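Local coordinates for protein chitinase (PDB 5DHE) that probably hydrolyses chitin, this fragment being one of its chitin-binding domains, which is expected to hold the enzyme on its insoluble substrate, at residues A[46-49]-A[50-53]. Sequence-based numbering, arbitrary orientation.
Sequences SSVW and SANK
Val48 sets its two methyl groups against two residues of the chain that returns after the bend at Ser50. CG1, swung opposite the backbone N (chi1 -175°), meets the backbone of Ala51, 3.2 Å from Ala51 O, and lies 4.2 Å from the methyl carbon CB of Ala51. CG2, anti to the carbonyl carbon and beside the backbone N, faces Lys53; the two side chains run at a slant to each other. The extended first half of Lys53 brings its CD to 4.0 Å from Val48 CG2. The bend at chi3 then folds Lys53 CE to 3.9 Å from the same Val48 CG2, and a further bend at chi4 turns NZ, which is hydrogen-bonded to another group. Phe62 of strand 59-64 touches both Val48 and Lys53. Were Val48 cut back to alanine, CD and CE of Lys53 would probably lose the methyl they lie on from this strand, and the Ala51 CB its apolar neighbour. The CB of Trp49 points away from 50-53. Ser50 adopts a left-handed backbone conformation (phi 66°) that turns the chain sharply. No hydrogen bond joins 46-49 to 50-53, and the two strands diverge, their directions differing by 140°. Each is instead paired with its own neighbour: Trp49 bonds through its backbone to Gly76, and Asn52 to Thr63. On strand 45-49 a classic beta bulge sets Ser46 and Ser47 together opposite Ile78, and Ser50 O accepts a hydrogen bond from Asn68 ND2. The tight corner thus carries the chain from the edge strand 45-49 of one antiparallel sheet to the edge strand 51-56 of the other, a sheet-to-sheet connection characteristic of the beta-sandwich of cellulose- and chitin-binding domains.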
loop_
_atom_site.group_PDB
_atom_site.type_symbol
_atom_site.label_atom_id
_atom_site.label_comp_id
_atom_site.label_asym_id
_atom_site.label_seq_id
_atom_site.Cartn_x
_atom_site.Cartn_y
_atom_site.Cartn_z
ATOM N N SER A 46 -1.909 -1.558 -12.761
ATOM C CA SER A 46 -2.926 -1.495 -13.802
ATOM C C SER A 46 -4.353 -1.287 -13.291
ATOM O O SER A 46 -5.256 -0.993 -14.072
ATOM C CB SER A 46 -2.836 -2.773 -14.659
ATOM O OG SER A 46 -3.009 -3.940 -13.860
ATOM N N SER A 47 -4.563 -1.449 -11.988
ATOM C CA SER A 47 -5.887 -1.234 -11.394
ATOM C C SER A 47 -5.669 -0.728 -9.977
ATOM O O SER A 47 -4.757 -1.186 -9.297
ATOM C CB SER A 47 -6.694 -2.543 -11.305
ATOM O OG SER A 47 -7.075 -3.032 -12.579
ATOM N N VAL A 48 -6.508 0.212 -9.543
ATOM C CA VAL A 48 -6.427 0.747 -8.192
ATOM C C VAL A 48 -7.855 0.921 -7.663
ATOM O O VAL A 48 -8.730 1.398 -8.384
ATOM C CB VAL A 48 -5.773 2.147 -8.143
ATOM C CG1 VAL A 48 -5.612 2.576 -6.671
ATOM C CG2 VAL A 48 -4.421 2.144 -8.848
ATOM N N TRP A 49 -8.066 0.537 -6.412
ATOM C CA TRP A 49 -9.360 0.680 -5.778
ATOM C C TRP A 49 -9.238 1.339 -4.414
ATOM O O TRP A 49 -8.400 0.961 -3.591
ATOM C CB TRP A 49 -10.047 -0.684 -5.644
ATOM C CG TRP A 49 -10.461 -1.262 -6.978
ATOM C CD1 TRP A 49 -11.501 -0.855 -7.769
ATOM C CD2 TRP A 49 -9.803 -2.311 -7.688
ATOM N NE1 TRP A 49 -11.527 -1.591 -8.933
ATOM C CE2 TRP A 49 -10.494 -2.493 -8.907
ATOM C CE3 TRP A 49 -8.690 -3.116 -7.414
ATOM C CZ2 TRP A 49 -10.110 -3.447 -9.850
ATOM C CZ3 TRP A 49 -8.304 -4.065 -8.354
ATOM C CH2 TRP A 49 -9.015 -4.223 -9.560
ATOM N N SER A 50 -10.063 2.363 -4.214
ATOM C CA SER A 50 -10.146 3.084 -2.952
ATOM C C SER A 50 -8.923 3.874 -2.513
ATOM O O SER A 50 -8.796 4.207 -1.338
ATOM C CB SER A 50 -10.558 2.112 -1.839
ATOM O OG SER A 50 -11.798 1.522 -2.158
ATOM N N ALA A 51 -8.041 4.189 -3.463
ATOM C CA ALA A 51 -6.853 4.986 -3.177
ATOM C C ALA A 51 -6.438 5.775 -4.407
ATOM O O ALA A 51 -6.758 5.384 -5.533
ATOM C CB ALA A 51 -5.693 4.076 -2.756
ATOM N N ASN A 52 -5.730 6.880 -4.187
ATOM C CA ASN A 52 -5.191 7.687 -5.281
ATOM C C ASN A 52 -3.758 7.213 -5.437
ATOM O O ASN A 52 -3.139 6.769 -4.469
ATOM C CB ASN A 52 -5.210 9.171 -4.930
ATOM C CG ASN A 52 -6.618 9.721 -4.831
ATOM O OD1 ASN A 52 -6.973 10.385 -3.858
ATOM N ND2 ASN A 52 -7.422 9.441 -5.833
ATOM N N LYS A 53 -3.231 7.314 -6.652
ATOM C CA LYS A 53 -1.883 6.853 -6.936
ATOM C C LYS A 53 -0.989 7.913 -7.557
ATOM O O LYS A 53 -1.413 8.683 -8.417
ATOM C CB LYS A 53 -1.959 5.632 -7.860
ATOM C CG LYS A 53 -0.607 5.068 -8.267
ATOM C CD LYS A 53 -0.738 3.808 -9.105
ATOM C CE LYS A 53 -1.459 4.080 -10.426
ATOM N NZ LYS A 53 -0.646 4.974 -11.310
#